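Local coordinates for protein CRISPR-associated endonuclease/helicase Cas3 (Thermus thermophilus HB8, PDB 3SKD) that cuts single-stranded DNA in CRISPR immunity through its metal-dependent HD nuclease domain, the part present here, while the rest of the full-length protein carries a helicase/ATPase, at residues Leu27-Asp32 against Leu73-Lys78. Numbering follows the deposited sequence.
With NI (nickel (II) ion), chain B.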
ATOM      1  N   LEU A  27       9.953  -4.704  -0.769  1.00 21.82           N
ATOM      2  CA  LEU A  27       9.182  -5.293   0.322  1.00 23.02           C
ATOM      3  C   LEU A  27       9.323  -4.484   1.601  1.00 18.58           C
ATOM      4  O   LEU A  27       8.359  -4.353   2.333  1.00 21.01           O
ATOM      5  CB  LEU A  27       9.625  -6.707   0.592  1.00 23.51           C
ATOM      6  CG  LEU A  27       8.912  -7.433   1.731  1.00 24.84           C
ATOM      7  CD1 LEU A  27       7.410  -7.631   1.480  1.00 18.72           C
ATOM      8  CD2 LEU A  27       9.599  -8.781   1.971  1.00 25.83           C
ATOM      9  N   ALA A  28      10.518  -3.956   1.859  1.00 20.36           N
ATOM     10  CA  ALA A  28      10.749  -3.106   3.016  1.00 18.01           C
ATOM     11  C   ALA A  28       9.867  -1.858   2.915  1.00 19.84           C
ATOM     12  O   ALA A  28       9.248  -1.437   3.879  1.00 20.55           O
ATOM     13  CB  ALA A  28      12.202  -2.696   3.075  1.00 19.70           C
ATOM     14  N   HIS A  29       9.838  -1.226   1.754  1.00 20.52           N
ATOM     15  CA  HIS A  29       8.999  -0.066   1.626  1.00 23.74           C
ATOM     16  C   HIS A  29       7.502  -0.424   1.763  1.00 22.79           C
ATOM     17  O   HIS A  29       6.722   0.328   2.347  1.00 20.71           O
ATOM     18  CB  HIS A  29       9.237   0.582   0.285  1.00 23.98           C
ATOM     19  CG  HIS A  29       8.332   1.741   0.042  1.00 25.91           C
ATOM     20  ND1 HIS A  29       8.219   2.786   0.934  1.00 22.32           N
ATOM     21  CD2 HIS A  29       7.467   2.000  -0.970  1.00 21.57           C
ATOM     22  CE1 HIS A  29       7.342   3.652   0.469  1.00 28.71           C
ATOM     23  NE2 HIS A  29       6.870   3.194  -0.674  1.00 28.60           N
ATOM     24  N   MET A  30       7.103  -1.583   1.265  1.00 15.08           N
ATOM     25  CA  MET A  30       5.690  -1.983   1.347  1.00 20.12           C
ATOM     26  C   MET A  30       5.297  -2.208   2.802  1.00 21.16           C
ATOM     27  O   MET A  30       4.221  -1.762   3.257  1.00 21.24           O
ATOM     28  CB  MET A  30       5.376  -3.239   0.523  1.00 22.71           C
ATOM     29  CG  MET A  30       5.324  -3.037  -1.040  1.00 30.94           C
ATOM     30  SD  MET A  30       5.384  -4.700  -1.876  1.00 36.48           S
ATOM     31  CE  MET A  30       3.821  -5.403  -1.433  1.00 58.63           C
ATOM     32  N   LEU A  31       6.184  -2.828   3.572  1.00 20.63           N
ATOM     33  CA  LEU A  31       5.887  -3.085   4.962  1.00 23.03           C
ATOM     34  C   LEU A  31       5.913  -1.799   5.796  1.00 19.52           C
ATOM     35  O   LEU A  31       5.114  -1.687   6.758  1.00 20.90           O
ATOM     36  CB  LEU A  31       6.858  -4.114   5.559  1.00 18.92           C
ATOM     37  CG  LEU A  31       6.654  -5.528   5.022  1.00 25.03           C
ATOM     38  CD1 LEU A  31       7.817  -6.404   5.522  1.00 22.11           C
ATOM     39  CD2 LEU A  31       5.298  -6.116   5.464  1.00 22.01           C
ATOM     40  N   ASP A  32       6.810  -0.854   5.429  1.00 17.87           N
ATOM     41  CA  ASP A  32       6.925   0.468   6.096  1.00 20.23           C
ATOM     42  C   ASP A  32       5.596   1.217   5.914  1.00 21.14           C
ATOM     43  O   ASP A  32       5.060   1.806   6.831  1.00 19.90           O
ATOM     44  CB  ASP A  32       8.033   1.344   5.456  1.00 18.78           C
ATOM     45  CG  ASP A  32       9.462   0.867   5.791  1.00 22.20           C
ATOM     46  OD1 ASP A  32       9.611  -0.010   6.680  1.00 24.34           O
ATOM     47  OD2 ASP A  32      10.409   1.386   5.156  1.00 20.21           O
ATOM     48  N   LEU A  73       0.410  -2.328  -0.409  1.00 24.34           N
ATOM     49  CA  LEU A  73       0.589  -2.811  -1.769  1.00 24.15           C
ATOM     50  C   LEU A  73       0.535  -1.699  -2.810  1.00 26.14           C
ATOM     51  O   LEU A  73       0.490  -2.008  -3.997  1.00 24.60           O
ATOM     52  CB  LEU A  73      -0.519  -3.761  -2.148  1.00 24.23           C
ATOM     53  CG  LEU A  73      -0.735  -4.932  -1.200  1.00 33.10           C
ATOM     54  CD1 LEU A  73      -1.995  -5.629  -1.673  1.00 48.34           C
ATOM     55  CD2 LEU A  73       0.470  -5.792  -1.235  1.00 30.60           C
ATOM     56  N   HIS A  74       0.470  -0.447  -2.392  1.00 19.95           N
ATOM     57  CA  HIS A  74       0.338   0.656  -3.360  1.00 19.15           C
ATOM     58  C   HIS A  74       1.473   0.675  -4.388  1.00 24.70           C
ATOM     59  O   HIS A  74       1.312   1.239  -5.468  1.00 21.31           O
ATOM     60  CB  HIS A  74       0.343   2.006  -2.659  1.00 24.37           C
ATOM     61  CG  HIS A  74       1.706   2.414  -2.185  1.00 28.53           C
ATOM     62  ND1 HIS A  74       2.332   1.813  -1.106  1.00 34.37           N
ATOM     63  CD2 HIS A  74       2.586   3.331  -2.662  1.00 35.78           C
ATOM     64  CE1 HIS A  74       3.528   2.354  -0.932  1.00 23.96           C
ATOM     65  NE2 HIS A  74       3.693   3.293  -1.847  1.00 37.24           N
ATOM     66  N   ASP A  75       2.649   0.168  -4.030  1.00 19.99           N
ATOM     67  CA  ASP A  75       3.782   0.151  -4.989  1.00 20.77           C
ATOM     68  C   ASP A  75       4.073  -1.198  -5.584  1.00 25.58           C
ATOM     69  O   ASP A  75       5.169  -1.419  -6.107  1.00 25.73           O
ATOM     70  CB  ASP A  75       5.096   0.628  -4.346  1.00 23.86           C
ATOM     71  CG  ASP A  75       5.224   2.166  -4.330  1.00 33.07           C
ATOM     72  OD1 ASP A  75       4.468   2.852  -5.054  1.00 32.37           O
ATOM     73  OD2 ASP A  75       6.027   2.719  -3.601  1.00 29.14           O
ATOM     74  N   LEU A  76       3.106  -2.088  -5.548  1.00 23.06           N
ATOM     75  CA  LEU A  76       3.295  -3.359  -6.197  1.00 23.57           C
ATOM     76  C   LEU A  76       3.640  -3.192  -7.728  1.00 25.44           C
ATOM     77  O   LEU A  76       4.405  -3.987  -8.290  1.00 26.60           O
ATOM     78  CB  LEU A  76       2.044  -4.194  -5.992  1.00 22.91           C
ATOM     79  CG  LEU A  76       2.209  -5.574  -6.568  1.00 25.55           C
ATOM     80  CD1 LEU A  76       3.282  -6.230  -5.731  1.00 30.24           C
ATOM     81  CD2 LEU A  76       0.904  -6.302  -6.485  1.00 25.56           C
ATOM     82  N   GLY A  77       3.112  -2.162  -8.382  1.00 20.97           N
ATOM     83  CA  GLY A  77       3.485  -1.840  -9.773  1.00 19.29           C
ATOM     84  C   GLY A  77       5.002  -1.735 -10.048  1.00 22.16           C
ATOM     85  O   GLY A  77       5.451  -1.900 -11.176  1.00 23.55           O
ATOM     86  N   LYS A  78       5.806  -1.442  -9.022  1.00 21.81           N
ATOM     87  CA  LYS A  78       7.288  -1.373  -9.175  1.00 21.47           C
ATOM     88  C   LYS A  78       7.961  -2.735  -9.345  1.00 26.99           C
ATOM     89  O   LYS A  78       9.146  -2.815  -9.709  1.00 29.18           O
ATOM     90  CB  LYS A  78       7.921  -0.667  -7.971  1.00 22.22           C
ATOM     91  CG  LYS A  78       7.670   0.824  -7.921  1.00 30.92           C
ATOM     92  CD  LYS A  78       8.565   1.512  -6.874  1.00 39.72           C
ATOM     93  CE  LYS A  78       8.194   2.982  -6.684  1.00 43.99           C
ATOM     94  NZ  LYS A  78       8.500   3.460  -5.287  1.00 48.03           N
TER
HETATM   95 NI    NI B 261       5.682   4.246  -2.351  1.00 28.56          NI
HETATM   96  O   HOH W   1       7.299   5.378  -2.536  1.00 28.75           O
HETATM   97  O   HOH W   2       4.758   5.371  -4.205  1.00 26.18           O
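His29, His74 and Asp75 meet at a nickel ion, making this a metal-mediated contact at the nuclease centre of the HD domain, between helix 26-43 and the loop that follows helix 60-72. It illustrates how a metal can tie two segments together where their polar atoms meet as co-ligands and not as hydrogen-bond partners. His29 binds through NE2, 2.3 Å from the nickel, its ring carried toward the loop because CG lies anti to the backbone N (chi1 176°). From the loop, His74 NE2 binds the nickel at 2.3 Å, and its ring plane stands at 75° to that of His29. The shortest of these protein bonds, 2.0 Å, runs from Asp75 OD2 to the nickel; this oxygen lies near the His29 ring plane, at its edge. Two waters and Asp210 bring the ligands to six; the four protein ligands form the H...HD...D signature of HD-type phosphohydrolases.

Lys78 reaches back along its own segment, and its NZ forms a salt bridge with Asp75 OD2 at 3.1 Å, coming from well above the carboxylate plane; OD2 is thus shared between the nickel and the lysine, whose NZ also hydrogen-bonds Ser19. His74 ND1 is hydrogen-bonded to the carbonyl of Val71, so that the ring is held at both nitrogens, by Val71 and by the nickel.

Beside the metal the contact turns apolar: the Met30 chain bends at chi3 (68°) and brings CE to 3.4 Å from Leu73 CD2, a tight approach, with Leu76 CD1 farther off. Helix 165-181 packs against Met30 and Leu73, helix 110-124 covers Leu73 and Leu76, and helix 196-213 supplies Asp210.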